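Local structure of Low molecular weight phosphotyrosine protein phosphatase 1 (Drosophila melanogaster, 7CUY) at residues Lys4-Cys9 and Asp38-Gly43; Leu10-Arg15 and Cys66-Arg71; Asp52-Ser57 and Asp124-Arg129. The protein probably removes phosphate from tyrosine-phosphorylated proteins, and from small aryl and acyl phosphates, as a low molecular weight tyrosine phosphatase. All blocks are in the same frame, centred on the assembly; numbering follows the deposited sequence.

How the contacts relate
The three contacts surround the phosphate-binding loop, the P-loop that runs from Cys9, the probable nucleophile, to Arg15. Contact 1 sets the strand carrying Cys9 beside its edge neighbour, and contact 2, centre to centre about 8 Å away, braces the loop from the 66-71 segment. They meet where Ala41 N probably bonds to Arg71 O, 2.9 Å apart. Contact 3 holds the loop bearing Asp124, the probable proton donor, against helix 53-61; its centre is about 11 Å from that of contact 2, which it meets at Ile13 O and Asp52 N. Contacts 1 and 3 do not touch, their centres about 17 Å apart. A bound HEPES molecule, probably from crystallisation, lies close to all three.

Contact 1. Residues Lys4-Cys9 and Asp38-Gly43; sequences KVLMIC and DSAAIG
Leu6 and Asp38, Met7 and Ser39, Ile8 and Ala40, and Cys9 and Ala41 pair in parallel register, joining the two beta strands of a beta-alpha-beta unit. The backbone bonds start with Asp38 N to Val5 O at 3.0 Å and pass through Met7 N to Asp38 O, nearly straight at 172°. The bond from Cys9 N to Ala40 O is weak, but Ile42 N to Cys9 O is firm again at 3.1 Å, just past the strand's end.

Leu6, Asp38, Ile8 and Ala40 share one face of the sheet. With CG anti to the backbone N (chi1 -176°), Leu6 carries its CD1 toward the neighbouring strand, 3.7 Å from Asp38 CB. The carboxylate beyond that CB keeps its polar end for a salt bridge with Arg71. Ile8 sends two branches over: CD1 lies over the Ala40 backbone, 3.3 Å from Ala40 O and 3.9 Å from Ala40 CB, where a small methyl leaves room for it, while CG2 meets Ile42 CD1 at 3.6 Å, the two side chains crossing at about a right angle.

Met7, Ser39 and Cys9 point to the other face. Met7 CB lies 4.1 Å from Ser39 CB, and a bend at chi2 (-68°) carries its thioether away from the partner strand. Small Ser39 fits beside it and turns its hydroxyl to Glu20 and Asn12, so a buried polar atom is satisfied.

Strand 35-41 is one of the sheet's two edge strands. Strand 3-9 pairs on its far side with strand 83-86 and ends at Cys9, the probable nucleophile, where the phosphate-binding loop begins. The crossover helix 15-29 covers the face of Met7 and Cys9 through Ser16, Ala19 and Met23, whereas Leu95 and Glu94 of helix 89-98 approach Ile8 and Ile42.

Contact 2. Residues Leu10-Arg15 and Cys66-Arg71; sequences LGNICR and CTHIVR
Gly11 begins the contact, its carbonyl O lying 3.7 Å from Val70 CG1. It belongs to the family's phosphate-binding loop, and its backbone N, with those of Ile13 and Cys14, donates to the sulfonate of a bound HEPES molecule, which probably occupies the place of a substrate phosphate.

Asn12 follows with a positive phi, a conformation asparagine tolerates better than most residues. Its CG is anti to the backbone N (chi1 -177°), which extends the amide to the edge of the His68 ring. There His68 NE2 donates to Asn12 OD1 at 2.6 Å, a short bond that is noticeably bent, with 130° at the hydrogen. OD1 lies in the ring plane, yet the donor sits above the plane of the amide, the two flat groups being turned 78° apart. The other end of the amide, ND2, donates to Ser16 and Ser39. Val70 wedges in beside the amide: its CG2 is 3.3 Å from Asn12 O, and its CG1 lies 3.6 Å from OD1.

Ile13 adds an apolar touch, its CG2 methyl meeting Val70 CG2 at 3.6 Å. Arg15, further along, turns away to the sulfonate and to Asp88.

Replacing Asn12 by an alanine would remove the amide, and would probably leave His68 NE2 without this acceptor and Ser16 and Ser39 without its N-H donor, though Ser39 would keep Glu20. With both amide ends engaged, the side chain has little freedom to rotate, and this second-shell network is therefore likely to help hold the loop's N-H groups turned toward the anion.

Contact 3. Residues Asp52-Ser57 and Asp124-Arg129; sequences DPRAIS and DPYYER
The loop bearing Asp124, the probable general acid of this phosphatase family, is gripped here by the first turn of helix 53-61. An Asx turn opens the loop, Asp124 OD1 accepting from Tyr126 N, and a type I beta turn follows from Pro125 to Glu128, bringing several carbonyls toward Arg54.

Arginine suits this place because its flat guanidinium can donate in several directions at once. Arg54 NH2 reaches Tyr126 O at 2.7 Å, on a lone pair in the carbonyl plane and nearly straight at 163°. Arg54 NH1 meets Glu128 O at 2.8 Å, from above that carbonyl's plane, and makes a weak bond to Arg129 O; it also donates to Gly130 O. A bend at chi3 (-75°) folds the chain back over the helix start, so that Arg54 NE can form a salt bridge with Asp52 OD2 at 2.9 Å.

Asp52 is the helix N-cap. The same OD2 accepts from Arg54 N at 2.7 Å, and its two donors come from opposite faces of the carboxylate plane, which fixes the carboxylate's rotation. Its negative charge probably steadies the positive guanidinium, and Phe134 of helix 132-153 packs against both residues.

The Tyr126 side chain crosses those of Arg54 and Asp52 at about a right angle, its ring plane 77° from that of the guanidinium, with Tyr126 CD1 3.4 Å from Arg54 NH2 and Tyr126 CE1 3.6 Å from Asp52 OD1.

Contact 1. Residues Lys4-Cys9 and Asp38-Gly43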
ATOM      1  N   LYS A   4      12.184   5.300  -2.457  1.00 21.36           N
ATOM      2  CA  LYS A   4      11.506   4.612  -1.370  1.00 22.02           C
ATOM      3  C   LYS A   4      10.009   4.882  -1.440  1.00 18.63           C
ATOM      4  O   LYS A   4       9.597   6.040  -1.528  1.00 17.70           O
ATOM      5  CB  LYS A   4      12.089   5.036  -0.027  1.00 21.39           C
ATOM      6  CG  LYS A   4      13.500   4.482   0.203  1.00 27.42           C
ATOM      7  CD  LYS A   4      14.012   4.778   1.601  1.00 33.00           C
ATOM      8  CE  LYS A   4      15.456   4.294   1.803  1.00 45.33           C
ATOM      9  NZ  LYS A   4      16.385   5.389   2.225  1.00 48.60           N
ATOM     10  N   VAL A   5       9.210   3.808  -1.384  1.00 15.64           N
ATOM     11  CA  VAL A   5       7.749   3.852  -1.478  1.00 17.69           C
ATOM     12  C   VAL A   5       7.173   3.276  -0.188  1.00 15.95           C
ATOM     13  O   VAL A   5       7.625   2.221   0.271  1.00 19.23           O
ATOM     14  CB  VAL A   5       7.231   3.047  -2.690  1.00 20.24           C
ATOM     15  CG1 VAL A   5       5.709   2.866  -2.622  1.00 14.80           C
ATOM     16  CG2 VAL A   5       7.601   3.725  -4.003  1.00 16.24           C
ATOM     17  N   LEU A   6       6.170   3.947   0.381  1.00 14.87           N
ATOM     18  CA  LEU A   6       5.511   3.512   1.618  1.00 14.61           C
ATOM     19  C   LEU A   6       4.017   3.367   1.380  1.00 14.59           C
ATOM     20  O   LEU A   6       3.351   4.343   1.018  1.00 16.91           O
ATOM     21  CB  LEU A   6       5.766   4.512   2.750  1.00 14.46           C
ATOM     22  CG  LEU A   6       5.222   4.151   4.141  1.00 17.82           C
ATOM     23  CD1 LEU A   6       5.902   2.880   4.701  1.00 18.39           C
ATOM     24  CD2 LEU A   6       5.372   5.319   5.115  1.00 19.03           C
ATOM     25  N   MET A   7       3.478   2.162   1.570  1.00 16.39           N
ATOM     26  CA  MET A   7       2.032   1.959   1.454  1.00 15.22           C
ATOM     27  C   MET A   7       1.357   2.103   2.814  1.00 17.76           C
ATOM     28  O   MET A   7       1.777   1.471   3.778  1.00 18.60           O
ATOM     29  CB  MET A   7       1.709   0.582   0.875  1.00 17.12           C
ATOM     30  CG  MET A   7       2.401   0.297  -0.439  1.00 17.34           C
ATOM     31  SD  MET A   7       1.793   1.331  -1.769  1.00 20.16           S
ATOM     32  CE  MET A   7       2.531   0.489  -3.205  1.00 16.27           C
ATOM     33  N   ILE A   8       0.278   2.889   2.875  1.00 17.47           N
ATOM     34  CA  ILE A   8      -0.419   3.206   4.121  1.00 14.90           C
ATOM     35  C   ILE A   8      -1.878   2.791   3.984  1.00 20.96           C
ATOM     36  O   ILE A   8      -2.524   3.099   2.972  1.00 18.70           O
ATOM     37  CB  ILE A   8      -0.354   4.722   4.431  1.00 17.01           C
ATOM     38  CG1 ILE A   8       1.084   5.197   4.626  1.00 15.96           C
ATOM     39  CG2 ILE A   8      -1.231   5.088   5.613  1.00 18.95           C
ATOM     40  CD1 ILE A   8       1.856   4.373   5.622  1.00 19.90           C
ATOM     41  N   CYS A   9      -2.413   2.141   5.009  1.00 17.43           N
ATOM     42  CA  CYS A   9      -3.862   2.071   5.147  1.00 19.31           C
ATOM     43  C   CYS A   9      -4.192   2.316   6.617  1.00 23.27           C
ATOM     44  O   CYS A   9      -3.329   2.723   7.407  1.00 20.06           O
ATOM     45  CB  CYS A   9      -4.414   0.749   4.608  1.00 15.75           C
ATOM     46  SG  CYS A   9      -3.894  -0.729   5.507  1.00 20.89           S
ATOM     47  N   ASP A  38       7.842  -0.413   1.675  1.00 21.13           N
ATOM     48  CA  ASP A  38       7.499  -0.680   3.068  1.00 18.13           C
ATOM     49  C   ASP A  38       6.011  -0.398   3.200  1.00 18.82           C
ATOM     50  O   ASP A  38       5.385   0.104   2.260  1.00 20.52           O
ATOM     51  CB  ASP A  38       8.357   0.179   4.003  1.00 15.73           C
ATOM     52  CG  ASP A  38       8.285  -0.255   5.482  1.00 25.44           C
ATOM     53  OD1 ASP A  38       7.973  -1.431   5.779  1.00 22.28           O
ATOM     54  OD2 ASP A  38       8.583   0.602   6.359  1.00 25.36           O
ATOM     55  N   SER A  39       5.416  -0.744   4.344  1.00 14.38           N
ATOM     56  CA  SER A  39       4.033  -0.342   4.598  1.00 20.43           C
ATOM     57  C   SER A  39       3.863   0.003   6.076  1.00 20.62           C
ATOM     58  O   SER A  39       4.664  -0.411   6.913  1.00 20.51           O
ATOM     59  CB  SER A  39       3.026  -1.427   4.173  1.00 17.29           C
ATOM     60  OG  SER A  39       3.188  -2.607   4.947  1.00 19.84           O
ATOM     61  N   ALA A  40       2.832   0.788   6.396  1.00 15.40           N
ATOM     62  CA  ALA A  40       2.574   1.103   7.801  1.00 19.65           C
ATOM     63  C   ALA A  40       1.127   1.553   7.987  1.00 20.03           C
ATOM     64  O   ALA A  40       0.377   1.734   7.021  1.00 17.69           O
ATOM     65  CB  ALA A  40       3.551   2.164   8.324  1.00 17.54           C
ATOM     66  N   ALA A  41       0.759   1.762   9.258  1.00 18.68           N
ATOM     67  CA  ALA A  41      -0.616   1.991   9.692  1.00 21.25           C
ATOM     68  C   ALA A  41      -0.805   3.423  10.172  1.00 22.91           C
ATOM     69  O   ALA A  41       0.087   3.979  10.822  1.00 19.75           O
ATOM     70  CB  ALA A  41      -0.994   1.045  10.839  1.00 20.63           C
ATOM     71  N   ILE A  42      -1.969   4.012   9.844  1.00 21.29           N
ATOM     72  CA  ILE A  42      -2.415   5.240  10.517  1.00 23.37           C
ATOM     73  C   ILE A  42      -2.621   4.964  12.001  1.00 23.14           C
ATOM     74  O   ILE A  42      -2.015   5.611  12.864  1.00 24.68           O
ATOM     75  CB  ILE A  42      -3.713   5.796   9.887  1.00 21.97           C
ATOM     76  CG1 ILE A  42      -3.573   6.147   8.398  1.00 20.39           C
ATOM     77  CG2 ILE A  42      -4.215   7.048  10.657  1.00 22.89           C
ATOM     78  CD1 ILE A  42      -2.673   7.321   8.109  1.00 20.85           C
ATOM     79  N   GLY A  43      -3.498   3.987  12.319  1.00 20.05           N
ATOM     80  CA  GLY A  43      -3.825   3.682  13.700  1.00 24.00           C
ATOM     81  C   GLY A  43      -2.964   2.568  14.305  1.00 27.62           C
ATOM     82  O   GLY A  43      -2.330   1.779  13.594  1.00 21.82           O
TER

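Contact 2. Residues Leu10-Arg15 and Cys66-Arg71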
ATOM      1  N   LEU A  10      -5.453   2.082   6.987  1.00 20.93           N
ATOM      2  CA  LEU A  10      -5.892   2.484   8.323  1.00 25.42           C
ATOM      3  C   LEU A  10      -5.203   1.655   9.404  1.00 25.34           C
ATOM      4  O   LEU A  10      -4.738   2.207  10.409  1.00 24.00           O
ATOM      5  CB  LEU A  10      -7.413   2.377   8.440  1.00 21.51           C
ATOM      6  CG  LEU A  10      -8.049   2.715   9.800  1.00 23.37           C
ATOM      7  CD1 LEU A  10      -7.619   4.101  10.283  1.00 20.23           C
ATOM      8  CD2 LEU A  10      -9.562   2.642   9.722  1.00 21.53           C
ATOM      9  N   GLY A  11      -5.121   0.333   9.211  1.00 23.86           N
ATOM     10  CA  GLY A  11      -4.578  -0.549  10.235  1.00 24.88           C
ATOM     11  C   GLY A  11      -3.405  -1.413   9.801  1.00 22.84           C
ATOM     12  O   GLY A  11      -2.759  -2.041  10.643  1.00 20.71           O
ATOM     13  N   ASN A  12      -3.122  -1.476   8.491  1.00 22.00           N
ATOM     14  CA  ASN A  12      -1.934  -2.159   7.979  1.00 19.72           C
ATOM     15  C   ASN A  12      -2.016  -3.675   8.196  1.00 23.29           C
ATOM     16  O   ASN A  12      -1.001  -4.360   8.314  1.00 20.05           O
ATOM     17  CB  ASN A  12      -0.671  -1.545   8.603  1.00 20.53           C
ATOM     18  CG  ASN A  12       0.645  -2.138   8.073  1.00 26.30           C
ATOM     19  OD1 ASN A  12       1.543  -2.465   8.865  1.00 22.62           O
ATOM     20  ND2 ASN A  12       0.780  -2.244   6.742  1.00 20.59           N
ATOM     21  N   ILE A  13      -3.229  -4.216   8.251  1.00 21.25           N
ATOM     22  CA  ILE A  13      -3.413  -5.658   8.311  1.00 22.15           C
ATOM     23  C   ILE A  13      -4.159  -6.216   7.102  1.00 24.55           C
ATOM     24  O   ILE A  13      -4.102  -7.437   6.876  1.00 24.00           O
ATOM     25  CB  ILE A  13      -4.122  -6.083   9.613  1.00 23.64           C
ATOM     26  CG1 ILE A  13      -5.461  -5.357   9.778  1.00 22.95           C
ATOM     27  CG2 ILE A  13      -3.247  -5.811  10.800  1.00 22.68           C
ATOM     28  CD1 ILE A  13      -6.346  -5.991  10.878  1.00 24.37           C
ATOM     29  N   CYS A  14      -4.855  -5.386   6.321  1.00 21.59           N
ATOM     30  CA  CYS A  14      -5.620  -5.833   5.158  1.00 21.83           C
ATOM     31  C   CYS A  14      -5.066  -5.287   3.849  1.00 23.31           C
ATOM     32  O   CYS A  14      -4.586  -6.052   3.006  1.00 26.41           O
ATOM     33  CB  CYS A  14      -7.092  -5.422   5.269  1.00 22.81           C
ATOM     34  SG  CYS A  14      -8.015  -6.064   6.682  1.00 26.63           S
ATOM     35  N   ARG A  15      -5.137  -3.973   3.642  1.00 23.52           N
ATOM     36  CA  ARG A  15      -4.894  -3.415   2.315  1.00 21.47           C
ATOM     37  C   ARG A  15      -3.414  -3.167   2.032  1.00 18.83           C
ATOM     38  O   ARG A  15      -2.870  -3.702   1.066  1.00 19.08           O
ATOM     39  CB  ARG A  15      -5.700  -2.124   2.139  1.00 20.94           C
ATOM     40  CG  ARG A  15      -7.181  -2.379   1.950  1.00 19.59           C
ATOM     41  CD  ARG A  15      -7.959  -1.087   2.010  1.00 18.48           C
ATOM     42  NE  ARG A  15      -7.969  -0.499   3.348  1.00 22.75           N
ATOM     43  CZ  ARG A  15      -8.489   0.689   3.638  1.00 22.36           C
ATOM     44  NH1 ARG A  15      -9.038   1.433   2.677  1.00 15.81           N
ATOM     45  NH2 ARG A  15      -8.447   1.135   4.889  1.00 20.71           N
ATOM     46  N   CYS A  66       3.787 -13.098   2.697  1.00 31.12           N
ATOM     47  CA  CYS A  66       3.675 -11.891   3.503  1.00 35.99           C
ATOM     48  C   CYS A  66       4.201 -12.187   4.898  1.00 37.94           C
ATOM     49  O   CYS A  66       3.548 -12.888   5.678  1.00 42.31           O
ATOM     50  CB  CYS A  66       2.231 -11.400   3.567  1.00 33.11           C
ATOM     51  SG  CYS A  66       2.075  -9.870   4.476  1.00 40.32           S
ATOM     52  N   THR A  67       5.358 -11.628   5.220  1.00 37.16           N
ATOM     53  CA  THR A  67       5.988 -11.810   6.521  1.00 41.00           C
ATOM     54  C   THR A  67       6.108 -10.478   7.249  1.00 38.95           C
ATOM     55  O   THR A  67       7.007 -10.272   8.064  1.00 41.25           O
ATOM     56  CB  THR A  67       7.355 -12.460   6.353  1.00 34.38           C
ATOM     57  OG1 THR A  67       8.216 -11.544   5.667  1.00 35.85           O
ATOM     58  CG2 THR A  67       7.217 -13.717   5.523  1.00 35.22           C
ATOM     59  N   HIS A  68       5.209  -9.562   6.946  1.00 37.49           N
ATOM     60  CA  HIS A  68       5.328  -8.206   7.433  1.00 34.94           C
ATOM     61  C   HIS A  68       4.784  -8.115   8.859  1.00 32.09           C
ATOM     62  O   HIS A  68       3.870  -8.849   9.250  1.00 33.46           O
ATOM     63  CB  HIS A  68       4.615  -7.279   6.435  1.00 31.68           C
ATOM     64  CG  HIS A  68       3.965  -6.080   7.038  1.00 34.01           C
ATOM     65  ND1 HIS A  68       4.633  -4.885   7.228  1.00 33.65           N
ATOM     66  CD2 HIS A  68       2.691  -5.877   7.458  1.00 32.46           C
ATOM     67  CE1 HIS A  68       3.800  -4.003   7.757  1.00 28.20           C
ATOM     68  NE2 HIS A  68       2.617  -4.582   7.910  1.00 28.82           N
ATOM     69  N   ILE A  69       5.395  -7.244   9.655  1.00 29.94           N
ATOM     70  CA  ILE A  69       4.940  -6.944  11.010  1.00 27.28           C
ATOM     71  C   ILE A  69       4.374  -5.532  11.022  1.00 26.75           C
ATOM     72  O   ILE A  69       5.044  -4.591  10.576  1.00 25.66           O
ATOM     73  CB  ILE A  69       6.077  -7.062  12.039  1.00 30.23           C
ATOM     74  CG1 ILE A  69       6.753  -8.434  11.966  1.00 35.63           C
ATOM     75  CG2 ILE A  69       5.529  -6.827  13.444  1.00 27.61           C
ATOM     76  CD1 ILE A  69       7.677  -8.706  13.134  1.00 35.71           C
ATOM     77  N   VAL A  70       3.168  -5.378  11.573  1.00 23.85           N
ATOM     78  CA  VAL A  70       2.484  -4.086  11.586  1.00 23.95           C
ATOM     79  C   VAL A  70       3.271  -3.067  12.394  1.00 23.91           C
ATOM     80  O   VAL A  70       3.553  -3.267  13.582  1.00 26.41           O
ATOM     81  CB  VAL A  70       1.064  -4.229  12.147  1.00 26.13           C
ATOM     82  CG1 VAL A  70       0.418  -2.854  12.302  1.00 23.61           C
ATOM     83  CG2 VAL A  70       0.221  -5.132  11.255  1.00 24.13           C
ATOM     84  N   ARG A  71       3.591  -1.943  11.767  1.00 21.68           N
ATOM     85  CA  ARG A  71       4.088  -0.781  12.479  1.00 21.06           C
ATOM     86  C   ARG A  71       3.232   0.421  12.114  1.00 23.91           C
ATOM     87  O   ARG A  71       2.526   0.435  11.091  1.00 21.06           O
ATOM     88  CB  ARG A  71       5.569  -0.497  12.166  1.00 21.63           C
ATOM     89  CG  ARG A  71       5.794   0.367  10.928  1.00 22.12           C
ATOM     90  CD  ARG A  71       7.256   0.760  10.766  1.00 25.15           C
ATOM     91  NE  ARG A  71       7.552   1.310   9.442  1.00 26.43           N
ATOM     92  CZ  ARG A  71       7.438   2.598   9.113  1.00 27.25           C
ATOM     93  NH1 ARG A  71       7.031   3.496  10.009  1.00 23.94           N
ATOM     94  NH2 ARG A  71       7.729   2.991   7.877  1.00 23.62           N
TER

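Contact 3. Residues Asp52-Ser57 and Asp124-Arg129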
ATOM      1  N   ASP A  52      -3.792  -9.630   8.263  1.00 29.73           N
ATOM      2  CA  ASP A  52      -5.007 -10.415   8.428  1.00 29.39           C
ATOM      3  C   ASP A  52      -4.841 -11.768   7.738  1.00 26.99           C
ATOM      4  O   ASP A  52      -4.327 -11.828   6.615  1.00 25.52           O
ATOM      5  CB  ASP A  52      -6.212  -9.678   7.835  1.00 27.57           C
ATOM      6  CG  ASP A  52      -7.527 -10.406   8.095  1.00 27.88           C
ATOM      7  OD1 ASP A  52      -8.204 -10.064   9.090  1.00 34.82           O
ATOM      8  OD2 ASP A  52      -7.885 -11.319   7.320  1.00 26.07           O
ATOM      9  N   PRO A  53      -5.245 -12.866   8.380  1.00 31.56           N
ATOM     10  CA  PRO A  53      -5.149 -14.182   7.725  1.00 28.32           C
ATOM     11  C   PRO A  53      -5.723 -14.201   6.326  1.00 28.71           C
ATOM     12  O   PRO A  53      -5.217 -14.939   5.465  1.00 28.62           O
ATOM     13  CB  PRO A  53      -5.925 -15.116   8.674  1.00 27.82           C
ATOM     14  CG  PRO A  53      -6.501 -14.258   9.745  1.00 28.74           C
ATOM     15  CD  PRO A  53      -5.727 -12.967   9.765  1.00 30.66           C
ATOM     16  N   ARG A  54      -6.747 -13.385   6.057  1.00 29.04           N
ATOM     17  CA  ARG A  54      -7.330 -13.367   4.717  1.00 27.35           C
ATOM     18  C   ARG A  54      -6.430 -12.638   3.733  1.00 25.17           C
ATOM     19  O   ARG A  54      -6.428 -12.963   2.538  1.00 27.45           O
ATOM     20  CB  ARG A  54      -8.715 -12.728   4.749  1.00 26.02           C
ATOM     21  CG  ARG A  54      -9.680 -13.416   5.706  1.00 26.71           C
ATOM     22  CD  ARG A  54     -10.940 -12.596   5.917  1.00 25.80           C
ATOM     23  NE  ARG A  54     -10.703 -11.450   6.794  1.00 28.66           N
ATOM     24  CZ  ARG A  54     -11.644 -10.590   7.170  1.00 27.99           C
ATOM     25  NH1 ARG A  54     -12.896 -10.740   6.743  1.00 26.31           N
ATOM     26  NH2 ARG A  54     -11.335  -9.581   7.970  1.00 23.41           N
ATOM     27  N   ALA A  55      -5.663 -11.652   4.206  1.00 25.09           N
ATOM     28  CA  ALA A  55      -4.668 -11.038   3.331  1.00 25.58           C
ATOM     29  C   ALA A  55      -3.548 -12.025   3.013  1.00 26.39           C
ATOM     30  O   ALA A  55      -3.128 -12.157   1.856  1.00 21.98           O
ATOM     31  CB  ALA A  55      -4.105  -9.774   3.976  1.00 19.09           C
ATOM     32  N   ILE A  56      -3.057 -12.734   4.031  1.00 22.22           N
ATOM     33  CA  ILE A  56      -2.011 -13.730   3.798  1.00 30.50           C
ATOM     34  C   ILE A  56      -2.498 -14.792   2.819  1.00 27.73           C
ATOM     35  O   ILE A  56      -1.821 -15.118   1.834  1.00 25.89           O
ATOM     36  CB  ILE A  56      -1.551 -14.336   5.135  1.00 26.25           C
ATOM     37  CG1 ILE A  56      -0.847 -13.262   5.958  1.00 24.11           C
ATOM     38  CG2 ILE A  56      -0.648 -15.523   4.898  1.00 32.72           C
ATOM     39  CD1 ILE A  56      -0.686 -13.604   7.421  1.00 32.13           C
ATOM     40  N   SER A  57      -3.703 -15.309   3.039  1.00 28.69           N
ATOM     41  CA  SER A  57      -4.188 -16.375   2.177  1.00 28.42           C
ATOM     42  C   SER A  57      -4.419 -15.881   0.761  1.00 29.53           C
ATOM     43  O   SER A  57      -4.173 -16.619  -0.205  1.00 28.59           O
ATOM     44  CB  SER A  57      -5.457 -16.982   2.763  1.00 34.92           C
ATOM     45  OG  SER A  57      -5.152 -17.557   4.028  1.00 44.36           O
ATOM     46  N   ASP A 124     -11.749  -0.848   2.412  1.00 21.11           N
ATOM     47  CA  ASP A 124     -11.474  -1.603   3.623  1.00 20.05           C
ATOM     48  C   ASP A 124     -12.261  -2.915   3.609  1.00 20.18           C
ATOM     49  O   ASP A 124     -13.493  -2.884   3.699  1.00 21.95           O
ATOM     50  CB  ASP A 124     -11.863  -0.726   4.811  1.00 24.79           C
ATOM     51  CG  ASP A 124     -11.456  -1.314   6.145  1.00 27.34           C
ATOM     52  OD1 ASP A 124     -11.049  -2.499   6.194  1.00 23.45           O
ATOM     53  OD2 ASP A 124     -11.569  -0.571   7.141  1.00 27.61           O
ATOM     54  N   PRO A 125     -11.618  -4.073   3.492  1.00 21.63           N
ATOM     55  CA  PRO A 125     -12.362  -5.344   3.486  1.00 20.42           C
ATOM     56  C   PRO A 125     -12.560  -6.000   4.845  1.00 21.01           C
ATOM     57  O   PRO A 125     -13.131  -7.092   4.890  1.00 22.51           O
ATOM     58  CB  PRO A 125     -11.465  -6.227   2.621  1.00 19.06           C
ATOM     59  CG  PRO A 125     -10.093  -5.792   3.017  1.00 20.04           C
ATOM     60  CD  PRO A 125     -10.177  -4.296   3.266  1.00 19.98           C
ATOM     61  N   TYR A 126     -12.116  -5.387   5.941  1.00 20.26           N
ATOM     62  CA  TYR A 126     -11.978  -6.122   7.201  1.00 21.27           C
ATOM     63  C   TYR A 126     -13.309  -6.644   7.735  1.00 23.82           C
ATOM     64  O   TYR A 126     -13.378  -7.764   8.256  1.00 26.16           O
ATOM     65  CB  TYR A 126     -11.321  -5.254   8.270  1.00 23.35           C
ATOM     66  CG  TYR A 126     -11.187  -6.014   9.577  1.00 26.79           C
ATOM     67  CD1 TYR A 126     -10.159  -6.930   9.766  1.00 22.18           C
ATOM     68  CD2 TYR A 126     -12.113  -5.848  10.599  1.00 23.61           C
ATOM     69  CE1 TYR A 126     -10.047  -7.644  10.947  1.00 29.85           C
ATOM     70  CE2 TYR A 126     -12.005  -6.557  11.779  1.00 28.89           C
ATOM     71  CZ  TYR A 126     -10.975  -7.443  11.954  1.00 27.66           C
ATOM     72  OH  TYR A 126     -10.885  -8.142  13.132  1.00 31.86           O
ATOM     73  N   TYR A 127     -14.361  -5.842   7.655  1.00 22.77           N
ATOM     74  CA  TYR A 127     -15.634  -6.170   8.290  1.00 25.11           C
ATOM     75  C   TYR A 127     -16.522  -7.087   7.442  1.00 26.32           C
ATOM     76  O   TYR A 127     -17.601  -7.480   7.900  1.00 24.40           O
ATOM     77  CB  TYR A 127     -16.355  -4.856   8.659  1.00 24.81           C
ATOM     78  CG  TYR A 127     -15.634  -4.152   9.804  1.00 25.66           C
ATOM     79  CD1 TYR A 127     -15.971  -4.414  11.134  1.00 25.81           C
ATOM     80  CD2 TYR A 127     -14.577  -3.274   9.557  1.00 25.12           C
ATOM     81  CE1 TYR A 127     -15.296  -3.806  12.186  1.00 23.45           C
ATOM     82  CE2 TYR A 127     -13.889  -2.654  10.609  1.00 23.15           C
ATOM     83  CZ  TYR A 127     -14.255  -2.932  11.920  1.00 27.14           C
ATOM     84  OH  TYR A 127     -13.587  -2.329  12.965  1.00 20.41           O
ATOM     85  N   GLU A 128     -16.100  -7.452   6.233  1.00 25.04           N
ATOM     86  CA  GLU A 128     -16.797  -8.496   5.509  1.00 24.45           C
ATOM     87  C   GLU A 128     -16.532  -9.836   6.184  1.00 27.11           C
ATOM     88  O   GLU A 128     -15.563 -10.004   6.930  1.00 26.44           O
ATOM     89  CB  GLU A 128     -16.347  -8.535   4.049  1.00 25.15           C
ATOM     90  CG  GLU A 128     -16.538  -7.207   3.332  1.00 31.71           C
ATOM     91  CD  GLU A 128     -15.749  -7.103   2.027  1.00 36.66           C
ATOM     92  OE1 GLU A 128     -15.306  -8.165   1.520  1.00 35.61           O
ATOM     93  OE2 GLU A 128     -15.563  -5.964   1.520  1.00 32.84           O
ATOM     94  N   ARG A 129     -17.410 -10.803   5.933  1.00 25.98           N
ATOM     95  CA  ARG A 129     -17.172 -12.125   6.504  1.00 30.17           C
ATOM     96  C   ARG A 129     -15.986 -12.796   5.825  1.00 33.89           C
ATOM     97  O   ARG A 129     -15.000 -13.163   6.484  1.00 32.46           O
ATOM     98  CB  ARG A 129     -18.407 -13.007   6.372  1.00 29.27           C
ATOM     99  CG  ARG A 129     -19.580 -12.602   7.201  1.00 32.19           C
ATOM    100  CD  ARG A 129     -20.689 -13.600   6.935  1.00 31.83           C
ATOM    101  NE  ARG A 129     -20.220 -14.950   7.213  1.00 34.36           N
ATOM    102  CZ  ARG A 129     -20.506 -15.614   8.325  1.00 33.96           C
ATOM    103  NH1 ARG A 129     -21.285 -15.042   9.242  1.00 33.11           N
ATOM    104  NH2 ARG A 129     -20.030 -16.843   8.508  1.00 29.46           N
TER